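Local coordinates for xyloglucanase (Paenibacillus pabuli, PDB 2JEP), which hydrolyses the beta-1,4-glucan backbone of xyloglucan, a plant cell-wall polysaccharide, as a glycoside hydrolase of family 5, at residues I75-K79 against Y118-L124. Sequence-based numbering, arbitrary orientation.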
ATOM      1  N   ILE A  75      -5.832 -15.329   6.552  1.00  8.36           N
ATOM      2  CA  ILE A  75      -5.216 -15.234   5.239  1.00  8.99           C
ATOM      3  C   ILE A  75      -5.785 -16.292   4.289  1.00  8.84           C
ATOM      4  O   ILE A  75      -6.034 -16.010   3.111  1.00  8.83           O
ATOM      5  CB  ILE A  75      -3.686 -15.344   5.349  1.00  9.14           C
ATOM      6  CG1 ILE A  75      -3.104 -14.244   6.271  1.00 10.82           C
ATOM      7  CG2 ILE A  75      -3.043 -15.270   3.967  1.00 10.95           C
ATOM      8  CD1 ILE A  75      -3.609 -12.798   5.982  1.00 13.94           C
ATOM      9  N   LYS A  76      -6.086 -17.480   4.815  1.00  8.81           N
ATOM     10  CA  LYS A  76      -6.722 -18.505   4.002  1.00  9.33           C
ATOM     11  C   LYS A  76      -8.106 -18.076   3.542  1.00  9.07           C
ATOM     12  O   LYS A  76      -8.501 -18.376   2.405  1.00  9.47           O
ATOM     13  CB  LYS A  76      -6.763 -19.838   4.745  1.00 10.71           C
ATOM     14  CG  LYS A  76      -5.409 -20.496   4.845  1.00 15.29           C
ATOM     15  CD  LYS A  76      -5.494 -21.837   5.561  1.00 20.46           C
ATOM     16  CE  LYS A  76      -4.151 -22.569   5.551  1.00 25.19           C
ATOM     17  NZ  LYS A  76      -4.040 -23.588   6.639  1.00 29.04           N
ATOM     18  N   LYS A  77      -8.839 -17.380   4.398  1.00  9.02           N
ATOM     19  CA  LYS A  77     -10.178 -16.890   4.043  1.00  9.62           C
ATOM     20  C   LYS A  77     -10.108 -15.838   2.940  1.00  9.12           C
ATOM     21  O   LYS A  77     -10.910 -15.847   1.990  1.00  9.74           O
ATOM     22  CB  LYS A  77     -10.853 -16.332   5.294  1.00 10.35           C
ATOM     23  CG  LYS A  77     -12.319 -16.013   5.167  1.00 11.85           C
ATOM     24  CD  LYS A  77     -13.166 -17.280   5.140  1.00 15.82           C
ATOM     25  CE  LYS A  77     -14.626 -16.938   4.895  1.00 18.09           C
ATOM     26  NZ  LYS A  77     -15.468 -18.163   4.844  1.00 21.22           N
ATOM     27  N   VAL A  78      -9.132 -14.939   3.049  1.00  8.32           N
ATOM     28  CA  VAL A  78      -8.940 -13.903   2.034  1.00  8.22           C
ATOM     29  C   VAL A  78      -8.568 -14.564   0.688  1.00  8.01           C
ATOM     30  O   VAL A  78      -9.096 -14.187  -0.383  1.00  8.67           O
ATOM     31  CB  VAL A  78      -7.884 -12.884   2.519  1.00  7.65           C
ATOM     32  CG1 VAL A  78      -7.482 -11.943   1.411  1.00  8.74           C
ATOM     33  CG2 VAL A  78      -8.415 -12.105   3.716  1.00  8.47           C
ATOM     34  N   LYS A  79      -7.668 -15.553   0.722  1.00  8.90           N
ATOM     35  CA  LYS A  79      -7.331 -16.293  -0.496  1.00  9.51           C
ATOM     36  C   LYS A  79      -8.579 -16.979  -1.093  1.00  9.86           C
ATOM     37  O   LYS A  79      -8.779 -16.981  -2.308  1.00  9.75           O
ATOM     38  CB  LYS A  79      -6.242 -17.330  -0.185  1.00  9.60           C
ATOM     39  CG  LYS A  79      -5.942 -18.348  -1.296  1.00 10.67           C
ATOM     40  CD  LYS A  79      -4.833 -19.257  -0.863  1.00 11.32           C
ATOM     41  CE  LYS A  79      -4.669 -20.433  -1.802  1.00 14.53           C
ATOM     42  NZ  LYS A  79      -3.531 -21.331  -1.379  1.00 15.14           N
ATOM     43  N   TYR A 118       2.304 -16.752   6.565  1.00  8.89           N
ATOM     44  CA  TYR A 118       0.898 -17.140   6.429  1.00  8.93           C
ATOM     45  C   TYR A 118       0.411 -16.946   5.005  1.00  9.04           C
ATOM     46  O   TYR A 118      -0.377 -17.725   4.520  1.00 11.63           O
ATOM     47  CB  TYR A 118      -0.027 -16.332   7.344  1.00  8.93           C
ATOM     48  CG  TYR A 118       0.193 -16.444   8.840  1.00  7.87           C
ATOM     49  CD1 TYR A 118       0.934 -17.455   9.395  1.00  8.56           C
ATOM     50  CD2 TYR A 118      -0.347 -15.498   9.700  1.00  8.55           C
ATOM     51  CE1 TYR A 118       1.142 -17.519  10.779  1.00  8.81           C
ATOM     52  CE2 TYR A 118      -0.166 -15.576  11.056  1.00  8.35           C
ATOM     53  CZ  TYR A 118       0.597 -16.572  11.596  1.00  8.15           C
ATOM     54  OH  TYR A 118       0.781 -16.596  12.961  1.00  8.95           O
ATOM     55  N   ALA A 119       0.855 -15.869   4.365  1.00  7.86           N
ATOM     56  CA  ALA A 119       0.479 -15.556   2.972  1.00  8.55           C
ATOM     57  C   ALA A 119       1.409 -16.228   1.971  1.00  8.16           C
ATOM     58  O   ALA A 119       0.957 -16.848   0.995  1.00  8.73           O
ATOM     59  CB  ALA A 119       0.470 -14.037   2.742  1.00  8.52           C
ATOM     60  N   TYR A 120       2.715 -16.137   2.213  1.00  8.30           N
ATOM     61  CA  TYR A 120       3.688 -16.689   1.270  1.00  8.71           C
ATOM     62  C   TYR A 120       3.540 -18.205   1.119  1.00  9.73           C
ATOM     63  O   TYR A 120       3.645 -18.740   0.008  1.00 10.20           O
ATOM     64  CB  TYR A 120       5.087 -16.308   1.731  1.00  8.82           C
ATOM     65  CG  TYR A 120       6.239 -16.744   0.861  1.00  9.41           C
ATOM     66  CD1 TYR A 120       6.669 -15.966  -0.185  1.00  8.90           C
ATOM     67  CD2 TYR A 120       6.915 -17.930   1.117  1.00 10.30           C
ATOM     68  CE1 TYR A 120       7.755 -16.353  -0.960  1.00  9.48           C
ATOM     69  CE2 TYR A 120       7.976 -18.338   0.338  1.00 11.06           C
ATOM     70  CZ  TYR A 120       8.411 -17.539  -0.683  1.00  9.97           C
ATOM     71  OH  TYR A 120       9.497 -17.889  -1.473  1.00 11.89           O
ATOM     72  N   ASN A 121       3.292 -18.897   2.229  1.00  9.95           N
ATOM     73  CA  ASN A 121       3.149 -20.349   2.173  1.00 10.70           C
ATOM     74  C   ASN A 121       1.865 -20.808   1.514  1.00 11.23           C
ATOM     75  O   ASN A 121       1.744 -22.011   1.171  1.00 12.79           O
ATOM     76  CB  ASN A 121       3.264 -20.959   3.561  1.00 11.97           C
ATOM     77  CG  ASN A 121       4.662 -20.910   4.106  1.00 13.90           C
ATOM     78  OD1 ASN A 121       5.621 -20.714   3.361  1.00 17.79           O
ATOM     79  ND2 ASN A 121       4.789 -21.097   5.427  1.00 17.24           N
ATOM     80  N   GLU A 122       0.923 -19.877   1.321  1.00 10.82           N
ATOM     81  CA  GLU A 122      -0.307 -20.129   0.582  1.00 11.94           C
ATOM     82  C   GLU A 122      -0.210 -19.737  -0.887  1.00 10.92           C
ATOM     83  O   GLU A 122      -1.198 -19.760  -1.606  1.00 12.17           O
ATOM     84  CB  GLU A 122      -1.477 -19.399   1.238  1.00 12.38           C
ATOM     85  CG  GLU A 122      -1.897 -19.965   2.561  1.00 15.54           C
ATOM     86  CD  GLU A 122      -2.503 -21.352   2.432  1.00 19.60           C
ATOM     87  OE1 GLU A 122      -3.256 -21.555   1.463  1.00 19.50           O
ATOM     88  OE2 GLU A 122      -2.226 -22.230   3.287  1.00 24.86           O
ATOM     89  N   GLY A 123       0.987 -19.429  -1.358  1.00 10.59           N
ATOM     90  CA  GLY A 123       1.160 -19.176  -2.783  1.00 10.28           C
ATOM     91  C   GLY A 123       0.817 -17.753  -3.195  1.00 10.28           C
ATOM     92  O   GLY A 123       0.779 -17.453  -4.386  1.00 11.49           O
ATOM     93  N   LEU A 124       0.571 -16.876  -2.220  1.00  9.62           N
ATOM     94  CA  LEU A 124       0.151 -15.505  -2.522  1.00  8.90           C
ATOM     95  C   LEU A 124       1.361 -14.606  -2.740  1.00  8.71           C
ATOM     96  O   LEU A 124       2.437 -14.879  -2.227  1.00  9.47           O
ATOM     97  CB  LEU A 124      -0.669 -14.972  -1.347  1.00  9.20           C
ATOM     98  CG  LEU A 124      -1.950 -15.756  -1.066  1.00  8.40           C
ATOM     99  CD1 LEU A 124      -2.541 -15.347   0.268  1.00 10.10           C
ATOM    100  CD2 LEU A 124      -2.996 -15.587  -2.179  1.00 12.81           C
TER
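K79 runs straight from helix 72-80 to E122, with CG anti to the backbone N (chi1 170°) and the chain extended to NZ. E122 bends about CB-CG (chi2 -67°), which turns OE1 toward the ammonium group of K79. The contact joins two neighbouring outer helices of the TIM barrel, 72-80 and 106-120, and the turn that leads from the second helix toward strand 125-128. K79 NZ donates to the backbone O of E122 at 2.8 Å, from 20° off the carbonyl plane. It also forms a salt bridge to E122 OE1 at 2.9 Å, on its anti side and tilted out of the carboxylate plane. One ammonium group holds both the main chain and the side chain of E122, which should limit rotation of the carboxylate. The other oxygen, OE2, faces K76, whose CE lies 3.0 Å away. K76 NZ stays beyond salt-bridge distance, but its charge probably favours the ionised carboxylate. Beside these charges the contact is mainly apolar. I75 CG2 lies against A119 CA and L124 CD1, each 3.7 Å away, and also touches Y118 O. I75 CG1 packs against Y118 CB, while the Y118 ring turns off from the contact and its OH hydrogen-bonds to R111. A119 and L124 rest on I86 of strand 85-88, so the apolar layer continues into the barrel wall. The turn that places E122 and L124 is a Schellman motif with G123 at positive phi. A119 O accepts from E122 N at 3.0 Å and from L124 N at 3.2 Å, the donors arriving from opposite faces of its plane.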